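BH2414 protein (Bacillus halodurans, PDB 3ON1) is of unknown function but belongs to the L7Ae/L30e/S12e/Gadd45 family, many members of which bind RNA, and probably binds RNA too. Local coordinates at residues V35-L40 / I84-A89; L40-G45 / V63-N68. One frame throughout, in Å; residues are numbered along the deposited sequence.

Contact 1. Residues V35-L40 / I84-A89; sequences VTLVIL and IGVKDA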
loop_
_atom_site.group_PDB
_atom_site.type_symbol
_atom_site.label_atom_id
_atom_site.label_comp_id
_atom_site.label_asym_id
_atom_site.label_seq_id
_atom_site.Cartn_x
_atom_site.Cartn_y
_atom_site.Cartn_z
ATOM N N VAL A 35 -1.322 -9.868 3.249
ATOM C CA VAL A 35 -1.544 -8.423 3.050
ATOM C C VAL A 35 -3.028 -8.078 3.189
ATOM O O VAL A 35 -3.883 -8.751 2.610
ATOM C CB VAL A 35 -0.967 -7.959 1.678
ATOM C CG1 VAL A 35 -1.526 -6.608 1.247
ATOM C CG2 VAL A 35 0.546 -7.876 1.756
ATOM N N THR A 36 -3.326 -7.046 3.979
ATOM C CA THR A 36 -4.718 -6.654 4.235
ATOM C C THR A 36 -5.105 -5.278 3.679
ATOM O O THR A 36 -6.253 -4.845 3.815
ATOM C CB THR A 36 -5.093 -6.765 5.731
ATOM O OG1 THR A 36 -4.001 -6.314 6.551
ATOM C CG2 THR A 36 -5.441 -8.204 6.074
ATOM N N LEU A 37 -4.141 -4.596 3.062
ATOM C CA LEU A 37 -4.399 -3.339 2.355
ATOM C C LEU A 37 -3.295 -3.124 1.344
ATOM O O LEU A 37 -2.120 -3.353 1.642
ATOM C CB LEU A 37 -4.455 -2.140 3.319
ATOM C CG LEU A 37 -4.470 -0.718 2.727
ATOM C CD1 LEU A 37 -5.777 -0.405 1.997
ATOM C CD2 LEU A 37 -4.237 0.319 3.805
ATOM N N VAL A 38 -3.676 -2.681 0.151
ATOM C CA VAL A 38 -2.702 -2.265 -0.851
ATOM C C VAL A 38 -2.866 -0.774 -1.110
ATOM O O VAL A 38 -3.973 -0.282 -1.302
ATOM C CB VAL A 38 -2.834 -3.087 -2.154
ATOM C CG1 VAL A 38 -1.947 -2.513 -3.257
ATOM C CG2 VAL A 38 -2.468 -4.546 -1.882
ATOM N N ILE A 39 -1.747 -0.061 -1.063
ATOM C CA ILE A 39 -1.702 1.353 -1.411
ATOM C C ILE A 39 -0.950 1.501 -2.722
ATOM O O ILE A 39 0.188 1.046 -2.847
ATOM C CB ILE A 39 -1.049 2.189 -0.293
ATOM C CG1 ILE A 39 -1.943 2.181 0.955
ATOM C CG2 ILE A 39 -0.793 3.625 -0.770
ATOM C CD1 ILE A 39 -1.258 2.668 2.229
ATOM N N LEU A 40 -1.606 2.119 -3.699
ATOM C CA LEU A 40 -1.010 2.343 -5.010
ATOM C C LEU A 40 -0.774 3.822 -5.209
ATOM O O LEU A 40 -1.656 4.628 -4.945
ATOM C CB LEU A 40 -1.953 1.869 -6.114
ATOM C CG LEU A 40 -2.177 0.392 -6.392
ATOM C CD1 LEU A 40 -3.293 0.264 -7.408
ATOM C CD2 LEU A 40 -0.901 -0.230 -6.919
ATOM N N ILE A 84 2.580 -0.595 -2.390
ATOM C CA ILE A 84 2.832 -0.946 -0.999
ATOM C C ILE A 84 1.752 -1.897 -0.508
ATOM O O ILE A 84 0.560 -1.649 -0.699
ATOM C CB ILE A 84 2.877 0.308 -0.092
ATOM C CG1 ILE A 84 4.015 1.233 -0.535
ATOM C CG2 ILE A 84 3.004 -0.090 1.393
ATOM C CD1 ILE A 84 4.050 2.583 0.172
ATOM N N GLY A 85 2.183 -2.985 0.118
ATOM C CA GLY A 85 1.266 -3.909 0.790
ATOM C C GLY A 85 1.447 -3.852 2.296
ATOM O O GLY A 85 2.574 -3.900 2.799
ATOM N N VAL A 86 0.338 -3.751 3.020
ATOM C CA VAL A 86 0.376 -3.645 4.478
ATOM C C VAL A 86 0.093 -5.009 5.119
ATOM O O VAL A 86 -0.945 -5.631 4.855
ATOM C CB VAL A 86 -0.611 -2.560 4.979
ATOM C CG1 VAL A 86 -0.484 -2.364 6.492
ATOM C CG2 VAL A 86 -0.361 -1.250 4.253
ATOM N N LYS A 87 1.018 -5.456 5.966
ATOM C CA LYS A 87 1.002 -6.820 6.512
ATOM C C LYS A 87 0.324 -6.932 7.866
ATOM O O LYS A 87 0.145 -8.043 8.389
ATOM C CB LYS A 87 2.425 -7.377 6.626
ATOM C CG LYS A 87 3.180 -7.460 5.307
ATOM C CD LYS A 87 4.394 -8.370 5.395
ATOM C CE LYS A 87 5.407 -7.869 6.396
ATOM N NZ LYS A 87 6.702 -8.588 6.245
ATOM N N ASP A 88 -0.034 -5.791 8.442
ATOM C CA ASP A 88 -0.660 -5.767 9.752
ATOM C C ASP A 88 -2.084 -5.254 9.621
ATOM O O ASP A 88 -2.302 -4.128 9.149
ATOM C CB ASP A 88 0.143 -4.882 10.713
ATOM C CG ASP A 88 -0.461 -4.846 12.108
ATOM O OD1 ASP A 88 -0.163 -5.750 12.921
ATOM O OD2 ASP A 88 -1.238 -3.913 12.394
ATOM N N ALA A 89 -3.045 -6.076 10.042
ATOM C CA ALA A 89 -4.467 -5.742 9.913
ATOM C C ALA A 89 -4.872 -4.448 10.620
ATOM O O ALA A 89 -5.716 -3.706 10.119
ATOM C CB ALA A 89 -5.354 -6.914 10.379
HETATM O O HOH W 1 -2.387 -8.436 7.008
#
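The carbonyl oxygen V86 O is held by two donors from the facing segment: T36 N bonds to it at 2.9 Å and almost straight (167°), while V35 CA brings a weaker C-H to 3.4 Å from the same V86 O. This is the antiparallel pairing of two inner strands in the alpha/beta/alpha sandwich of the L7Ae family; strands 37-40 and 84-86 run 158° apart. The pattern continues as V86 N bonds to L37 O and as I39 and I84 exchange backbone bonds in both directions, I39 N lying 2.8 Å from I84 O in the carbonyl plane. Here V38 CA adds a C-H to I84 O, so a doubly held oxygen occurs again.

The two faces of the sheet are filled differently. L37, I39, I84 and V86 share one face; there L37 CD2 lies 4.2 Å from V86 CG2, and both residues also meet helix 89-100. On the other face V38, and beyond the strand V35, lean on helix 23-31. V35 CG1, set anti to its own N (chi1 163°), comes over the backbone with 3.9 Å to G85 CA. A CB on G85 would lie just 3.1 Å from V35 CG2, so the glycine makes room for the valine. Replacing V35 with alanine would probably open a gap between G85 and helix residues A29 and V30, since both methyls that fill it would be lost.

Past the strands, D88 N-caps helix 89-100 through F91 N, and S92 OG bonds to both D88 O and T36 OG1. T36 OG1 also rests 3.4 Å from A89 CA, and it holds a water, 2.7 Å away, whose link to K87 O is weak.

Contact 2. Residues L40-G45 / V63-N68; sequences LSSDAG and VKVVGN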
loop_
_atom_site.group_PDB
_atom_site.type_symbol
_atom_site.label_atom_id
_atom_site.label_comp_id
_atom_site.label_asym_id
_atom_site.label_seq_id
_atom_site.Cartn_x
_atom_site.Cartn_y
_atom_site.Cartn_z
ATOM N N LEU A 40 -1.606 2.119 -3.699
ATOM C CA LEU A 40 -1.010 2.343 -5.010
ATOM C C LEU A 40 -0.774 3.822 -5.209
ATOM O O LEU A 40 -1.656 4.628 -4.945
ATOM C CB LEU A 40 -1.953 1.869 -6.114
ATOM C CG LEU A 40 -2.177 0.392 -6.392
ATOM C CD1 LEU A 40 -3.293 0.264 -7.408
ATOM C CD2 LEU A 40 -0.901 -0.230 -6.919
ATOM N N SER A 41 0.412 4.180 -5.687
ATOM C CA SER A 41 0.678 5.558 -6.075
ATOM C C SER A 41 -0.252 5.979 -7.206
ATOM O O SER A 41 -0.510 5.190 -8.122
ATOM C CB SER A 41 2.125 5.707 -6.540
ATOM O OG SER A 41 2.340 7.018 -7.033
ATOM N N SER A 42 -0.737 7.221 -7.156
ATOM C CA SER A 42 -1.493 7.782 -8.286
ATOM C C SER A 42 -0.695 7.748 -9.593
ATOM O O SER A 42 -1.279 7.721 -10.682
ATOM C CB SER A 42 -1.947 9.211 -7.994
ATOM O OG SER A 42 -2.818 9.250 -6.879
ATOM N N ASP A 43 0.633 7.732 -9.448
ATOM C CA ASP A 43 1.599 7.704 -10.550
ATOM C C ASP A 43 1.770 6.352 -11.196
ATOM O O ASP A 43 2.317 6.257 -12.298
ATOM C CB ASP A 43 2.973 8.106 -10.032
ATOM C CG ASP A 43 3.088 9.569 -9.812
ATOM O OD1 ASP A 43 3.892 9.967 -8.949
ATOM O OD2 ASP A 43 2.371 10.320 -10.504
ATOM N N ALA A 44 1.334 5.309 -10.494
ATOM C CA ALA A 44 1.521 3.926 -10.937
ATOM C C ALA A 44 0.983 3.812 -12.354
ATOM O O ALA A 44 -0.013 4.457 -12.693
ATOM C CB ALA A 44 0.780 2.956 -10.021
ATOM N N GLY A 45 1.654 3.013 -13.176
ATOM C CA GLY A 45 1.187 2.736 -14.531
ATOM C C GLY A 45 -0.203 2.127 -14.528
ATOM O O GLY A 45 -0.587 1.442 -13.576
ATOM N N VAL A 63 -7.948 -1.558 -1.857
ATOM C CA VAL A 63 -6.877 -0.898 -2.596
ATOM C C VAL A 63 -7.161 0.594 -2.588
ATOM O O VAL A 63 -8.263 1.030 -2.952
ATOM C CB VAL A 63 -6.791 -1.371 -4.071
ATOM C CG1 VAL A 63 -5.673 -0.630 -4.815
ATOM C CG2 VAL A 63 -6.563 -2.862 -4.154
ATOM N N LYS A 64 -6.172 1.374 -2.175
ATOM C CA LYS A 64 -6.280 2.827 -2.233
ATOM C C LYS A 64 -5.311 3.350 -3.272
ATOM O O LYS A 64 -4.185 2.866 -3.380
ATOM C CB LYS A 64 -6.001 3.476 -0.868
ATOM C CG LYS A 64 -6.877 2.965 0.268
ATOM C CD LYS A 64 -8.354 3.207 0.013
ATOM C CE LYS A 64 -9.198 2.419 0.997
ATOM N NZ LYS A 64 -10.643 2.475 0.631
ATOM N N VAL A 65 -5.762 4.324 -4.053
ATOM C CA VAL A 65 -4.893 4.997 -5.009
ATOM C C VAL A 65 -4.684 6.420 -4.508
ATOM O O VAL A 65 -5.615 7.222 -4.508
ATOM C CB VAL A 65 -5.475 4.977 -6.441
ATOM C CG1 VAL A 65 -4.538 5.706 -7.408
ATOM C CG2 VAL A 65 -5.709 3.541 -6.892
ATOM N N VAL A 66 -3.466 6.716 -4.062
ATOM C CA VAL A 66 -3.172 7.978 -3.368
ATOM C C VAL A 66 -1.765 8.505 -3.620
ATOM O O VAL A 66 -0.865 7.749 -3.996
ATOM C CB VAL A 66 -3.356 7.849 -1.831
ATOM C CG1 VAL A 66 -4.819 7.832 -1.450
ATOM C CG2 VAL A 66 -2.627 6.631 -1.289
ATOM N N GLY A 67 -1.589 9.803 -3.387
ATOM C CA GLY A 67 -0.274 10.445 -3.376
ATOM C C GLY A 67 0.476 10.373 -4.685
ATOM O O GLY A 67 -0.112 10.432 -5.752
ATOM N N ASN A 68 1.794 10.289 -4.586
ATOM C CA ASN A 68 2.649 10.036 -5.732
ATOM C C ASN A 68 3.811 9.185 -5.239
ATOM O O ASN A 68 3.924 8.937 -4.031
ATOM C CB ASN A 68 3.111 11.345 -6.385
ATOM C CG ASN A 68 3.913 12.214 -5.447
ATOM O OD1 ASN A 68 4.767 11.723 -4.715
ATOM N ND2 ASN A 68 3.649 13.517 -5.467
HETATM O O HOH W 2 -2.938 11.480 -5.322
#
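L40 meets V63, K64 and V65 along nearly its whole side chain, across the parallel strand pair of a beta-alpha-beta unit. Its CB lies 3.7 Å from K64 O, passing beside the backbone. CG, turned anti to the carbonyl carbon (chi1 -73°), comes 4.0 Å from V63 CG1. At the tip, CD1 bridges two valines, 3.6 Å from V63 CG1 and 4.1 Å from V65 CG2, crossing both side chains at a slant. L40 and V63 also press on helix 46-59, which connects the two strands.

L40 bonds with both its N and its O to the residues flanking V65, the parallel pattern: L40 N reaches K64 O at 2.7 Å, and V66 N reaches L40 O at 2.9 Å. Two residues on, at S42, the bonding is poorer. S42 N is 3.2 Å from V66 O, a bent bond whose donor stands well above the carbonyl plane. Residues S41 to A44 then fold into a type I turn, with S41 OG accepting from D43 N in an ST turn, while N68 caps helix 69-75 through M71 N. A water bridges S42 OG, at 2.7 Å, and G67 O.

The chemistry thus changes along the pair: hydrocarbon contacts and straight backbone bonds at L40 give way to a bent bond, hydroxyls and water, which probably makes that end the more polar and less regular.

In the fold
After helix 5-15, strand 19-21 and helix 23-31, the chain enters 35-40 and runs on through L40, the residue common to both contacts, into 40-45. Contact 2 closes the shorter loop, bringing 63-68 back alongside after helix 46-59. Contact 1 closes the longer one when the chain, having passed helix 69-75, returns as 84-89; the smaller loop therefore falls wholly within the larger. Strand 37-41 serves both, with 83-86 antiparallel on one flank and the edge strand 63-66 parallel on the other. The two contacts are joined directly by a probable hydrogen bond between V38 O and K64 N (2.9 Å) and by I39 packing on V66, making one continuous sheet.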